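Local coordinates for conserved hypothetical protein (Archaeoglobus fulgidus, PDB 1NT2), which probably binds box C/D guide RNA as the Nop5p core protein that pairs with fibrillarin in archaeal sRNPs, at residues Leu204-Pro212 with Tyr245-Leu255. Residues are numbered along the deposited sequence; the frame is centred on the assembly and turned at random.
Sequences LHPFIRTLP and YESIRRRYEEL
Phe207 drives its ring into helix 243-254 as a knob in the hole made by Tyr245, Ile248, Arg249 and Tyr252, joining the short helix 206-209 to the last modelled helix of the chain, within the Nop family region. With Tyr245 and Tyr252 it forms an aromatic cluster. Its CD1 sits over the centre of the Tyr252 ring, 3.3 Å from Tyr252 CG, yet the two planes are tilted by 36°, and Tyr252 CB lies over a face of the phenyl ring. Ile248 CG2 touches Phe207 CD2, the two side chains crossing at about a right angle, while Arg249 NH1 comes in at the edge, 3.6 Å from Phe207 CE1. Tyr252 reaches across because its CG stands anti to the backbone N (chi1 178°), which carries the phenol to Thr210 just past the short helix. There Thr210 OG1 and Tyr252 OH share a hydrogen bond, very short as modelled and doubtful in exact length. Further along, Leu211 CD2 packs on Tyr252 CE1 at 3.9 Å and Leu211 CD1 touches Leu255 CD1. Replacing Tyr252 with an alanine would probably leave Thr210 OG1 without this hydroxyl mate and open a gap beside Phe207 CD1 and Leu211 CD2. Behind this layer, helix 217-236 backs both segments, with Met219 against Leu211 and Phe222 against Ile248. Ser247 OG hydrogen-bonds Leu244 O.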
ATOM      1  N   LEU B 204      22.235  13.997  -4.271  1.00 55.39           N
ATOM      2  CA  LEU B 204      22.091  14.112  -5.717  1.00 54.34           C
ATOM      3  C   LEU B 204      22.486  15.478  -6.283  1.00 53.30           C
ATOM      4  O   LEU B 204      22.418  15.708  -7.492  1.00 51.77           O
ATOM      5  CB  LEU B 204      20.662  13.750  -6.124  1.00 54.62           C
ATOM      6  CG  LEU B 204      20.348  12.246  -6.107  1.00 55.24           C
ATOM      7  CD1 LEU B 204      21.402  11.527  -6.944  1.00 56.15           C
ATOM      8  CD2 LEU B 204      20.347  11.694  -4.688  1.00 55.76           C
ATOM      9  N   HIS B 205      22.906  16.377  -5.403  1.00 53.30           N
ATOM     10  CA  HIS B 205      23.336  17.709  -5.811  1.00 54.32           C
ATOM     11  C   HIS B 205      24.616  17.571  -6.634  1.00 54.87           C
ATOM     12  O   HIS B 205      25.483  16.756  -6.315  1.00 55.03           O
ATOM     13  CB  HIS B 205      23.617  18.582  -4.577  1.00 54.44           C
ATOM     14  CG  HIS B 205      24.059  19.977  -4.905  1.00 54.66           C
ATOM     15  ND1 HIS B 205      23.202  20.935  -5.406  1.00 55.54           N
ATOM     16  CD2 HIS B 205      25.275  20.568  -4.826  1.00 54.45           C
ATOM     17  CE1 HIS B 205      23.870  22.054  -5.621  1.00 54.97           C
ATOM     18  NE2 HIS B 205      25.131  21.858  -5.278  1.00 54.71           N
ATOM     19  N   PRO B 206      24.748  18.364  -7.710  1.00 54.91           N
ATOM     20  CA  PRO B 206      25.936  18.312  -8.563  1.00 54.89           C
ATOM     21  C   PRO B 206      27.248  18.258  -7.779  1.00 55.31           C
ATOM     22  O   PRO B 206      28.038  17.335  -7.957  1.00 55.51           O
ATOM     23  CB  PRO B 206      25.805  19.581  -9.394  1.00 54.65           C
ATOM     24  CG  PRO B 206      24.328  19.655  -9.606  1.00 55.35           C
ATOM     25  CD  PRO B 206      23.769  19.335  -8.234  1.00 54.73           C
ATOM     26  N   PHE B 207      27.472  19.238  -6.908  1.00 56.36           N
ATOM     27  CA  PHE B 207      28.699  19.289  -6.114  1.00 57.35           C
ATOM     28  C   PHE B 207      29.050  17.975  -5.436  1.00 57.85           C
ATOM     29  O   PHE B 207      30.225  17.675  -5.218  1.00 57.02           O
ATOM     30  CB  PHE B 207      28.617  20.396  -5.065  1.00 57.94           C
ATOM     31  CG  PHE B 207      28.646  21.781  -5.643  1.00 58.09           C
ATOM     32  CD1 PHE B 207      29.227  22.018  -6.882  1.00 58.29           C
ATOM     33  CD2 PHE B 207      28.136  22.857  -4.928  1.00 58.81           C
ATOM     34  CE1 PHE B 207      29.301  23.305  -7.404  1.00 58.63           C
ATOM     35  CE2 PHE B 207      28.205  24.153  -5.438  1.00 58.94           C
ATOM     36  CZ  PHE B 207      28.790  24.376  -6.679  1.00 59.07           C
ATOM     37  N   ILE B 208      28.036  17.198  -5.083  1.00 58.39           N
ATOM     38  CA  ILE B 208      28.287  15.910  -4.468  1.00 60.10           C
ATOM     39  C   ILE B 208      28.480  14.892  -5.592  1.00 63.31           C
ATOM     40  O   ILE B 208      29.538  14.281  -5.704  1.00 63.49           O
ATOM     41  CB  ILE B 208      27.114  15.474  -3.564  1.00 57.83           C
ATOM     42  CG1 ILE B 208      26.970  16.450  -2.403  1.00 56.59           C
ATOM     43  CG2 ILE B 208      27.354  14.084  -3.019  1.00 56.61           C
ATOM     44  CD1 ILE B 208      25.923  16.049  -1.406  1.00 54.91           C
ATOM     45  N   ARG B 209      27.469  14.746  -6.442  1.00 66.96           N
ATOM     46  CA  ARG B 209      27.513  13.797  -7.555  1.00 70.82           C
ATOM     47  C   ARG B 209      28.772  13.775  -8.419  1.00 72.56           C
ATOM     48  O   ARG B 209      29.124  12.727  -8.946  1.00 73.49           O
ATOM     49  CB  ARG B 209      26.317  14.000  -8.493  1.00 72.98           C
ATOM     50  CG  ARG B 209      25.053  13.214  -8.148  1.00 76.24           C
ATOM     51  CD  ARG B 209      24.146  13.102  -9.380  1.00 78.62           C
ATOM     52  NE  ARG B 209      23.909  14.402 -10.014  1.00 81.94           N
ATOM     53  CZ  ARG B 209      24.097  14.658 -11.309  1.00 83.05           C
ATOM     54  NH1 ARG B 209      24.525  13.702 -12.129  1.00 82.98           N
ATOM     55  NH2 ARG B 209      23.860  15.876 -11.787  1.00 83.02           N
ATOM     56  N   THR B 210      29.449  14.906  -8.586  1.00 74.50           N
ATOM     57  CA  THR B 210      30.637  14.916  -9.438  1.00 76.73           C
ATOM     58  C   THR B 210      31.976  14.951  -8.713  1.00 79.00           C
ATOM     59  O   THR B 210      32.832  15.794  -8.981  1.00 78.83           O
ATOM     60  CB  THR B 210      30.583  16.073 -10.446  1.00 76.18           C
ATOM     61  OG1 THR B 210      30.472  17.318  -9.750  1.00 75.86           O
ATOM     62  CG2 THR B 210      29.389  15.903 -11.359  1.00 75.69           C
ATOM     63  N   LEU B 211      32.147  14.002  -7.803  1.00 81.97           N
ATOM     64  CA  LEU B 211      33.367  13.871  -7.023  1.00 85.14           C
ATOM     65  C   LEU B 211      33.851  12.430  -7.202  1.00 86.99           C
ATOM     66  O   LEU B 211      33.514  11.793  -8.196  1.00 88.10           O
ATOM     67  CB  LEU B 211      33.067  14.203  -5.561  1.00 85.30           C
ATOM     68  CG  LEU B 211      32.670  15.665  -5.333  1.00 85.44           C
ATOM     69  CD1 LEU B 211      32.330  15.869  -3.871  1.00 85.16           C
ATOM     70  CD2 LEU B 211      33.808  16.592  -5.762  1.00 85.13           C
ATOM     71  N   PRO B 212      34.644  11.891  -6.261  1.00 88.53           N
ATOM     72  CA  PRO B 212      35.068  10.509  -6.499  1.00 89.61           C
ATOM     73  C   PRO B 212      34.011   9.475  -6.127  1.00 90.39           C
ATOM     74  O   PRO B 212      33.335   8.910  -6.989  1.00 90.15           O
ATOM     75  CB  PRO B 212      36.310  10.388  -5.628  1.00 90.14           C
ATOM     76  CG  PRO B 212      35.934  11.228  -4.440  1.00 89.67           C
ATOM     77  CD  PRO B 212      35.365  12.462  -5.109  1.00 89.15           C
ATOM     78  N   TYR B 245      26.115  30.148  -0.722  1.00 53.48           N
ATOM     79  CA  TYR B 245      26.499  29.481  -1.960  1.00 53.80           C
ATOM     80  C   TYR B 245      27.986  29.638  -2.181  1.00 54.55           C
ATOM     81  O   TYR B 245      28.654  28.726  -2.663  1.00 54.11           O
ATOM     82  CB  TYR B 245      25.759  30.061  -3.164  1.00 53.46           C
ATOM     83  CG  TYR B 245      26.071  29.314  -4.438  1.00 53.17           C
ATOM     84  CD1 TYR B 245      25.465  28.089  -4.716  1.00 53.95           C
ATOM     85  CD2 TYR B 245      27.028  29.791  -5.327  1.00 52.64           C
ATOM     86  CE1 TYR B 245      25.813  27.357  -5.844  1.00 54.94           C
ATOM     87  CE2 TYR B 245      27.386  29.072  -6.454  1.00 53.33           C
ATOM     88  CZ  TYR B 245      26.779  27.855  -6.711  1.00 55.33           C
ATOM     89  OH  TYR B 245      27.143  27.135  -7.827  1.00 55.78           O
ATOM     90  N   GLU B 246      28.497  30.807  -1.829  1.00 56.55           N
ATOM     91  CA  GLU B 246      29.912  31.087  -1.979  1.00 59.08           C
ATOM     92  C   GLU B 246      30.729  29.950  -1.363  1.00 59.52           C
ATOM     93  O   GLU B 246      31.421  29.204  -2.067  1.00 59.07           O
ATOM     94  CB  GLU B 246      30.260  32.413  -1.293  1.00 60.47           C
ATOM     95  CG  GLU B 246      31.671  32.883  -1.578  1.00 64.44           C
ATOM     96  CD  GLU B 246      31.995  32.859  -3.069  1.00 67.44           C
ATOM     97  OE1 GLU B 246      31.362  33.635  -3.823  1.00 68.54           O
ATOM     98  OE2 GLU B 246      32.872  32.060  -3.486  1.00 68.62           O
ATOM     99  N   SER B 247      30.628  29.822  -0.045  1.00 59.79           N
ATOM    100  CA  SER B 247      31.349  28.795   0.699  1.00 60.02           C
ATOM    101  C   SER B 247      31.294  27.421   0.041  1.00 59.77           C
ATOM    102  O   SER B 247      32.299  26.716  -0.015  1.00 58.58           O
ATOM    103  CB  SER B 247      30.777  28.689   2.112  1.00 60.32           C
ATOM    104  OG  SER B 247      29.424  28.270   2.077  1.00 60.70           O
ATOM    105  N   ILE B 248      30.116  27.057  -0.456  1.00 60.23           N
ATOM    106  CA  ILE B 248      29.897  25.760  -1.083  1.00 61.18           C
ATOM    107  C   ILE B 248      30.682  25.541  -2.374  1.00 62.06           C
ATOM    108  O   ILE B 248      31.319  24.504  -2.546  1.00 61.94           O
ATOM    109  CB  ILE B 248      28.407  25.550  -1.372  1.00 61.19           C
ATOM    110  CG1 ILE B 248      27.571  25.953  -0.150  1.00 61.55           C
ATOM    111  CG2 ILE B 248      28.154  24.098  -1.717  1.00 62.10           C
ATOM    112  CD1 ILE B 248      27.876  25.166   1.117  1.00 61.95           C
ATOM    113  N   ARG B 249      30.624  26.509  -3.283  1.00 63.44           N
ATOM    114  CA  ARG B 249      31.346  26.415  -4.552  1.00 64.27           C
ATOM    115  C   ARG B 249      32.835  26.346  -4.274  1.00 64.10           C
ATOM    116  O   ARG B 249      33.554  25.554  -4.870  1.00 63.60           O
ATOM    117  CB  ARG B 249      31.056  27.641  -5.427  1.00 65.83           C
ATOM    118  CG  ARG B 249      31.883  27.732  -6.713  1.00 66.00           C
ATOM    119  CD  ARG B 249      31.487  26.656  -7.717  1.00 67.74           C
ATOM    120  NE  ARG B 249      32.262  26.728  -8.957  1.00 67.91           N
ATOM    121  CZ  ARG B 249      32.119  25.889  -9.981  1.00 67.92           C
ATOM    122  NH1 ARG B 249      31.226  24.907  -9.923  1.00 67.35           N
ATOM    123  NH2 ARG B 249      32.873  26.030 -11.065  1.00 67.29           N
ATOM    124  N   ARG B 250      33.289  27.198  -3.364  1.00 65.01           N
ATOM    125  CA  ARG B 250      34.690  27.249  -2.987  1.00 66.08           C
ATOM    126  C   ARG B 250      35.141  25.894  -2.434  1.00 66.59           C
ATOM    127  O   ARG B 250      36.068  25.278  -2.958  1.00 66.17           O
ATOM    128  CB  ARG B 250      34.892  28.330  -1.928  1.00 66.70           C
ATOM    129  CG  ARG B 250      36.340  28.594  -1.558  1.00 67.10           C
ATOM    130  CD  ARG B 250      36.424  29.472  -0.322  1.00 67.36           C
ATOM    131  NE  ARG B 250      35.502  30.607  -0.380  1.00 68.07           N
ATOM    132  CZ  ARG B 250      35.611  31.633  -1.219  1.00 68.94           C
ATOM    133  NH1 ARG B 250      36.606  31.690  -2.095  1.00 70.12           N
ATOM    134  NH2 ARG B 250      34.722  32.617  -1.174  1.00 69.18           N
ATOM    135  N   ARG B 251      34.474  25.440  -1.376  1.00 67.74           N
ATOM    136  CA  ARG B 251      34.796  24.165  -0.734  1.00 68.73           C
ATOM    137  C   ARG B 251      34.745  23.053  -1.771  1.00 69.21           C
ATOM    138  O   ARG B 251      35.382  22.012  -1.626  1.00 68.80           O
ATOM    139  CB  ARG B 251      33.788  23.885   0.391  1.00 69.19           C
ATOM    140  CG  ARG B 251      34.244  22.899   1.469  1.00 69.30           C
ATOM    141  CD  ARG B 251      34.277  21.463   0.968  1.00 70.39           C
ATOM    142  NE  ARG B 251      34.501  20.491   2.041  1.00 70.27           N
ATOM    143  CZ  ARG B 251      35.540  20.506   2.871  1.00 69.46           C
ATOM    144  NH1 ARG B 251      36.464  21.450   2.767  1.00 69.02           N
ATOM    145  NH2 ARG B 251      35.660  19.567   3.799  1.00 69.09           N
ATOM    146  N   TYR B 252      33.980  23.294  -2.826  1.00 70.54           N
ATOM    147  CA  TYR B 252      33.831  22.332  -3.904  1.00 72.03           C
ATOM    148  C   TYR B 252      35.113  22.270  -4.726  1.00 73.15           C
ATOM    149  O   TYR B 252      35.627  21.187  -5.007  1.00 74.37           O
ATOM    150  CB  TYR B 252      32.659  22.739  -4.789  1.00 71.83           C
ATOM    151  CG  TYR B 252      32.428  21.845  -5.978  1.00 71.20           C
ATOM    152  CD1 TYR B 252      32.061  20.513  -5.817  1.00 71.07           C
ATOM    153  CD2 TYR B 252      32.536  22.347  -7.270  1.00 70.89           C
ATOM    154  CE1 TYR B 252      31.801  19.706  -6.918  1.00 70.59           C
ATOM    155  CE2 TYR B 252      32.275  21.549  -8.371  1.00 70.52           C
ATOM    156  CZ  TYR B 252      31.907  20.232  -8.190  1.00 69.86           C
ATOM    157  OH  TYR B 252      31.630  19.453  -9.286  1.00 69.62           O
ATOM    158  N   GLU B 253      35.626  23.432  -5.116  1.00 73.93           N
ATOM    159  CA  GLU B 253      36.858  23.481  -5.892  1.00 74.02           C
ATOM    160  C   GLU B 253      37.920  22.767  -5.071  1.00 73.47           C
ATOM    161  O   GLU B 253      38.596  21.856  -5.554  1.00 73.55           O
ATOM    162  CB  GLU B 253      37.281  24.933  -6.143  1.00 74.61           C
ATOM    163  CG  GLU B 253      37.465  25.295  -7.615  1.00 75.84           C
ATOM    164  CD  GLU B 253      36.200  25.082  -8.439  1.00 75.56           C
ATOM    165  OE1 GLU B 253      35.141  25.623  -8.052  1.00 74.06           O
ATOM    166  OE2 GLU B 253      36.267  24.375  -9.471  1.00 75.55           O
ATOM    167  N   GLU B 254      38.035  23.176  -3.812  1.00 72.66           N
ATOM    168  CA  GLU B 254      39.005  22.596  -2.897  1.00 71.68           C
ATOM    169  C   GLU B 254      39.071  21.083  -3.056  1.00 69.87           C
ATOM    170  O   GLU B 254      40.122  20.479  -2.844  1.00 70.28           O
ATOM    171  CB  GLU B 254      38.655  22.965  -1.445  1.00 72.83           C
ATOM    172  CG  GLU B 254      38.545  24.476  -1.196  1.00 73.81           C
ATOM    173  CD  GLU B 254      38.321  24.841   0.271  1.00 74.60           C
ATOM    174  OE1 GLU B 254      37.494  24.184   0.941  1.00 75.25           O
ATOM    175  OE2 GLU B 254      38.960  25.804   0.754  1.00 74.62           O
ATOM    176  N   LEU B 255      37.956  20.471  -3.442  1.00 67.78           N
ATOM    177  CA  LEU B 255      37.931  19.028  -3.619  1.00 67.25           C
ATOM    178  C   LEU B 255      38.593  18.587  -4.919  1.00 67.41           C
ATOM    179  O   LEU B 255      37.975  18.530  -5.990  1.00 66.02           O
ATOM    180  CB  LEU B 255      36.501  18.495  -3.528  1.00 67.04           C
ATOM    181  CG  LEU B 255      35.833  18.627  -2.149  1.00 66.66           C
ATOM    182  CD1 LEU B 255      34.464  17.984  -2.186  1.00 66.96           C
ATOM    183  CD2 LEU B 255      36.670  17.961  -1.077  1.00 65.68           C
TER